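Putative trimethylamine methyltransferase (Rhizobium meliloti, PDB 4YYC) probably acts as a methyltransferase, as a putative member of the trimethylamine methyltransferase (MttB) family. Local coordinates at residues G151-A156 with G399-Y404; F407-D412 with Q483-L488. All blocks are in the same frame, centred on the assembly; numbering follows the deposited sequence.

In the fold
Contact 1 and contact 2 follow one another along the chain: strand 401-403, half of contact 1, runs straight into helix 404-420, which supplies one side of contact 2. Contact 1 (151-156 with 399-404) belongs to a small mixed sheet near the surface and is only partly buried; a long arginine there reaches across an intervening strand to aliphatic groups, with its charge answered by a carboxylate. Contact 2 (407-412 with 483-488) is a buried crossing of two helices, and everything that touches there is apolar apart from one carbonyl oxygen. Their centres lie about 15 Å apart, and the second subunit comes up to both.

Contact 1 (G151-A156 with G399-Y404); sequences GNRRYA and GLVSSY
Arg153 and Val401 sit on strands of opposite sense that are not direct neighbours, for strand 145-147 runs between them in the four-stranded mixed sheet and holds the Arg153 CA 8.1 Å from the Val401 CA. Strand 153-155 is the outer arm of a β-hairpin with 145-147, so the contact is made over the middle strand by side chains alone. Arg153 does the reaching: its CG lies anti to the backbone N (chi1 -173°) and the chain stays extended as far as NE, which stands 4.1 Å from CG2 of Val401. Beyond it, CD1 of Leu400 comes to the edge of the guanidinium, 4.4 Å from Arg153 NH2. The charge is met by a salt bridge from NH2 to Glu397, while Phe145 and Phe470 of the second subunit each make a cation-pi contact with the group, which brings this edge of the sheet to the dimer partner. Arg154 takes a different course. Its guanidinium forms salt bridges with Asp148 and Asp160, and Tyr404 OH hydrogen-bonds to Asp160 as well. From the same guanidinium, and close to its plane, Arg154 NH1 gives a bent hydrogen bond of 3.1 Å to Tyr155 O, with 136° at the hydrogen.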
loop_
_atom_site.group_PDB
_atom_site.type_symbol
_atom_site.label_atom_id
_atom_site.label_comp_id
_atom_site.label_asym_id
_atom_site.label_seq_id
_atom_site.Cartn_x
_atom_site.Cartn_y
_atom_site.Cartn_z
ATOM N N GLY A 151 3.864 28.152 -1.446
ATOM C CA GLY A 151 4.935 27.362 -2.055
ATOM C C GLY A 151 6.358 27.621 -1.544
ATOM O O GLY A 151 7.333 27.104 -2.122
ATOM N N ASN A 152 6.501 28.376 -0.467
ATOM C CA ASN A 152 7.820 28.700 0.015
ATOM C C ASN A 152 8.292 27.630 0.991
ATOM O O ASN A 152 7.526 27.202 1.886
ATOM C CB ASN A 152 7.815 30.009 0.773
ATOM C CG ASN A 152 7.299 31.180 -0.046
ATOM O OD1 ASN A 152 6.301 31.839 0.317
ATOM N ND2 ASN A 152 7.949 31.440 -1.133
ATOM N N ARG A 153 9.534 27.197 0.823
ATOM C CA ARG A 153 10.201 26.386 1.840
ATOM C C ARG A 153 10.904 27.359 2.768
ATOM O O ARG A 153 11.817 28.068 2.331
ATOM C CB ARG A 153 11.206 25.434 1.223
ATOM C CG ARG A 153 11.843 24.431 2.150
ATOM C CD ARG A 153 12.867 23.592 1.431
ATOM N NE ARG A 153 13.583 22.640 2.247
ATOM C CZ ARG A 153 14.667 22.898 2.967
ATOM N NH1 ARG A 153 15.160 24.139 3.049
ATOM N NH2 ARG A 153 15.272 21.920 3.594
ATOM N N ARG A 154 10.535 27.358 4.036
ATOM C CA ARG A 154 11.068 28.351 4.975
ATOM C C ARG A 154 11.030 27.804 6.381
ATOM O O ARG A 154 10.321 26.822 6.644
ATOM C CB ARG A 154 10.264 29.621 4.850
ATOM C CG ARG A 154 8.778 29.459 5.119
ATOM C CD ARG A 154 8.075 30.787 5.316
ATOM N NE ARG A 154 6.635 30.597 5.472
ATOM C CZ ARG A 154 6.038 30.156 6.592
ATOM N NH1 ARG A 154 6.729 29.850 7.689
ATOM N NH2 ARG A 154 4.736 29.994 6.606
ATOM N N TYR A 155 11.717 28.449 7.336
ATOM C CA TYR A 155 11.604 27.990 8.724
ATOM C C TYR A 155 10.186 28.109 9.213
ATOM O O TYR A 155 9.462 29.072 8.876
ATOM C CB TYR A 155 12.503 28.831 9.667
ATOM C CG TYR A 155 13.934 28.463 9.514
ATOM C CD1 TYR A 155 14.401 27.325 10.074
ATOM C CD2 TYR A 155 14.810 29.228 8.761
ATOM C CE1 TYR A 155 15.720 26.949 9.948
ATOM C CE2 TYR A 155 16.135 28.845 8.615
ATOM C CZ TYR A 155 16.564 27.705 9.212
ATOM O OH TYR A 155 17.851 27.243 9.140
ATOM N N ALA A 156 9.772 27.101 9.950
ATOM C CA ALA A 156 8.454 27.063 10.570
ATOM C C ALA A 156 8.331 28.090 11.698
ATOM O O ALA A 156 9.314 28.397 12.350
ATOM C CB ALA A 156 8.250 25.687 11.161
ATOM N N GLY A 399 11.602 14.203 6.723
ATOM C CA GLY A 399 11.388 14.683 8.076
ATOM C C GLY A 399 11.812 16.108 8.301
ATOM O O GLY A 399 11.642 16.616 9.397
ATOM N N LEU A 400 12.376 16.772 7.294
ATOM C CA LEU A 400 12.789 18.163 7.437
ATOM C C LEU A 400 11.688 19.135 7.209
ATOM O O LEU A 400 11.810 20.305 7.597
ATOM C CB LEU A 400 13.953 18.496 6.487
ATOM C CG LEU A 400 15.302 17.955 6.852
ATOM C CD1 LEU A 400 16.305 18.219 5.751
ATOM C CD2 LEU A 400 15.790 18.575 8.155
ATOM N N VAL A 401 10.605 18.684 6.553
ATOM C CA VAL A 401 9.507 19.575 6.193
ATOM C C VAL A 401 8.150 19.084 6.667
ATOM O O VAL A 401 7.835 17.907 6.494
ATOM C CB VAL A 401 9.484 19.749 4.653
ATOM C CG1 VAL A 401 8.229 20.440 4.167
ATOM C CG2 VAL A 401 10.727 20.525 4.216
ATOM N N SER A 402 7.356 20.006 7.232
ATOM C CA SER A 402 5.901 19.844 7.444
ATOM C C SER A 402 5.231 20.575 6.313
ATOM O O SER A 402 5.432 21.789 6.142
ATOM C CB SER A 402 5.435 20.406 8.792
ATOM O OG SER A 402 6.000 19.602 9.824
ATOM N N SER A 403 4.523 19.836 5.454
ATOM C CA SER A 403 3.882 20.408 4.246
ATOM C C SER A 403 2.382 20.512 4.394
ATOM O O SER A 403 1.734 19.532 4.693
ATOM C CB SER A 403 4.227 19.553 3.051
ATOM O OG SER A 403 3.390 19.840 1.943
ATOM N N TYR A 404 1.818 21.702 4.184
ATOM C CA TYR A 404 0.386 21.859 4.273
ATOM C C TYR A 404 -0.295 20.983 3.205
ATOM O O TYR A 404 -1.286 20.309 3.500
ATOM C CB TYR A 404 0.003 23.319 4.033
ATOM C CG TYR A 404 0.319 24.274 5.178
ATOM C CD1 TYR A 404 1.553 24.830 5.344
ATOM C CD2 TYR A 404 -0.666 24.684 6.008
ATOM C CE1 TYR A 404 1.829 25.731 6.359
ATOM C CE2 TYR A 404 -0.429 25.639 6.994
ATOM C CZ TYR A 404 0.845 26.118 7.185
ATOM O OH TYR A 404 1.100 27.037 8.207
#

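Contact 2 (F407-D412 with Q483-L488)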
loop_
_atom_site.group_PDB
_atom_site.type_symbol
_atom_site.label_atom_id
_atom_site.label_comp_id
_atom_site.label_asym_id
_atom_site.label_seq_id
_atom_site.Cartn_x
_atom_site.Cartn_y
_atom_site.Cartn_z
ATOM N N PHE A 407 -0.018 17.330 4.061
ATOM C CA PHE A 407 -0.892 16.999 5.162
ATOM C C PHE A 407 -2.307 16.702 4.673
ATOM O O PHE A 407 -2.933 15.737 5.088
ATOM C CB PHE A 407 -0.918 18.161 6.177
ATOM C CG PHE A 407 -1.756 17.871 7.372
ATOM C CD1 PHE A 407 -3.158 18.056 7.344
ATOM C CD2 PHE A 407 -1.160 17.410 8.540
ATOM C CE1 PHE A 407 -3.928 17.766 8.463
ATOM C CE2 PHE A 407 -1.956 17.162 9.677
ATOM C CZ PHE A 407 -3.315 17.313 9.619
HETATM N N MSE A 408 -2.817 17.545 3.773
HETATM C CA MSE A 408 -4.200 17.359 3.270
HETATM C C MSE A 408 -4.354 16.086 2.476
HETATM O O MSE A 408 -5.355 15.371 2.601
HETATM C CB MSE A 408 -4.629 18.575 2.452
HETATM C CG MSE A 408 -4.618 19.892 3.234
HETATM SE SE MSE A 408 -5.810 19.851 4.782
HETATM C CE MSE A 408 -7.465 19.565 3.792
ATOM N N ILE A 409 -3.357 15.776 1.661
ATOM C CA ILE A 409 -3.407 14.549 0.836
ATOM C C ILE A 409 -3.337 13.317 1.748
ATOM O O ILE A 409 -4.121 12.358 1.618
ATOM C CB ILE A 409 -2.240 14.510 -0.177
ATOM C CG1 ILE A 409 -2.380 15.653 -1.191
ATOM C CG2 ILE A 409 -2.125 13.119 -0.861
ATOM C CD1 ILE A 409 -1.106 15.898 -1.991
ATOM N N ASP A 410 -2.444 13.374 2.728
ATOM C CA ASP A 410 -2.264 12.247 3.625
ATOM C C ASP A 410 -3.498 12.024 4.504
ATOM O O ASP A 410 -3.899 10.876 4.742
ATOM C CB ASP A 410 -1.065 12.456 4.563
ATOM C CG ASP A 410 0.283 12.456 3.874
ATOM O OD1 ASP A 410 0.427 11.818 2.809
ATOM O OD2 ASP A 410 1.279 13.011 4.487
ATOM N N GLN A 411 -4.066 13.082 5.040
ATOM C CA GLN A 411 -5.222 12.893 5.926
ATOM C C GLN A 411 -6.415 12.253 5.217
ATOM O O GLN A 411 -7.230 11.550 5.847
ATOM C CB GLN A 411 -5.586 14.178 6.708
ATOM C CG GLN A 411 -6.116 15.319 5.908
ATOM C CD GLN A 411 -7.563 15.205 5.529
ATOM O OE1 GLN A 411 -8.405 14.838 6.338
ATOM N NE2 GLN A 411 -7.869 15.491 4.278
ATOM N N ASP A 412 -6.521 12.519 3.926
ATOM C CA ASP A 412 -7.525 11.875 3.088
ATOM C C ASP A 412 -7.285 10.357 3.041
ATOM O O ASP A 412 -8.215 9.546 3.257
ATOM C CB ASP A 412 -7.499 12.545 1.715
ATOM C CG ASP A 412 -8.501 12.007 0.771
ATOM O OD1 ASP A 412 -9.602 11.572 1.212
ATOM O OD2 ASP A 412 -8.204 12.026 -0.454
ATOM N N GLN A 483 -2.748 21.030 -5.787
ATOM C CA GLN A 483 -3.408 22.319 -5.989
ATOM C C GLN A 483 -4.782 22.301 -5.319
ATOM O O GLN A 483 -5.173 23.285 -4.662
ATOM C CB GLN A 483 -3.522 22.665 -7.484
ATOM C CG GLN A 483 -2.194 22.892 -8.204
ATOM C CD GLN A 483 -2.390 22.985 -9.706
ATOM O OE1 GLN A 483 -2.220 22.024 -10.442
ATOM N NE2 GLN A 483 -2.789 24.162 -10.158
ATOM N N ARG A 484 -5.529 21.208 -5.505
ATOM C CA ARG A 484 -6.800 21.073 -4.815
ATOM C C ARG A 484 -6.600 20.993 -3.271
ATOM O O ARG A 484 -7.426 21.506 -2.504
ATOM C CB ARG A 484 -7.627 19.908 -5.375
ATOM C CG ARG A 484 -8.008 20.039 -6.853
ATOM C CD ARG A 484 -9.019 18.973 -7.288
ATOM N NE ARG A 484 -8.415 17.639 -7.238
ATOM C CZ ARG A 484 -7.512 17.132 -8.060
ATOM N NH1 ARG A 484 -7.109 17.774 -9.153
ATOM N NH2 ARG A 484 -7.016 15.953 -7.786
ATOM N N ALA A 485 -5.528 20.339 -2.860
ATOM C CA ALA A 485 -5.172 20.271 -1.410
ATOM C C ALA A 485 -4.892 21.631 -0.829
ATOM O O ALA A 485 -5.322 21.936 0.291
ATOM C CB ALA A 485 -4.002 19.359 -1.206
ATOM N N ASN A 486 -4.179 22.452 -1.582
ATOM C CA ASN A 486 -3.917 23.843 -1.189
ATOM C C ASN A 486 -5.240 24.598 -0.933
ATOM O O ASN A 486 -5.449 25.228 0.145
ATOM C CB ASN A 486 -3.096 24.526 -2.270
ATOM C CG ASN A 486 -2.585 25.886 -1.841
ATOM O OD1 ASN A 486 -3.366 26.835 -1.712
ATOM N ND2 ASN A 486 -1.294 25.993 -1.665
ATOM N N ALA A 487 -6.165 24.500 -1.888
ATOM C CA ALA A 487 -7.435 25.186 -1.772
ATOM C C ALA A 487 -8.256 24.695 -0.590
ATOM O O ALA A 487 -8.863 25.497 0.130
ATOM C CB ALA A 487 -8.243 25.029 -3.036
ATOM N N LEU A 488 -8.191 23.389 -0.345
ATOM C CA LEU A 488 -8.954 22.797 0.716
ATOM C C LEU A 488 -8.387 23.229 2.089
ATOM O O LEU A 488 -9.163 23.549 3.007
ATOM C CB LEU A 488 -9.013 21.275 0.593
ATOM C CG LEU A 488 -10.074 20.666 1.511
ATOM C CD1 LEU A 488 -11.483 21.160 1.227
ATOM C CD2 LEU A 488 -10.009 19.168 1.401
#
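Met408 O, on the helix residue that does most of the touching here, is gripped twice from its own helix. Gln411 NE2 donates to Met408 O at 3.0 Å, lying in the carbonyl plane on a lone pair, with 149° at the hydrogen. Asp412 N adds a weak backbone bond of 3.4 Å to Met408 O. Gln411 can reach back a turn because its chain folds at both chi1 (68°) and chi2.

The CB of Met408, a selenomethionine, points toward helix 481-495. CB of Met408 meets CB of Ala485 at 3.8 Å, and the next carbon, Met408 CG, passes 3.7 Å from Ala485 O. This is a near-perpendicular helix-helix crossing: the axes of 407-412 and 483-488 stand at 94° and approach to 9.2 Å. The small Ala485 lies at the closest point, its CA 5.6 Å from the CA of Met408. On one flank CG1 of Ile409 comes against the Ala485 methyl, and His372 of the second subunit packs on the same isoleucine. One turn further along 481-495, the bent selenomethionine lays its CE methyl against Leu488, 3.5 Å from Leu488 CD2 and close to CG and CB as well, the two side chains crossing at about a right angle. Ala489 and Trp492 continue this apolar surface around Met408. Asn486, whose CB points away from 407-412, still hydrogen-bonds through ND2 to Leu149 O and to Glu405 OE2, the latter in the first turn of helix 404-420.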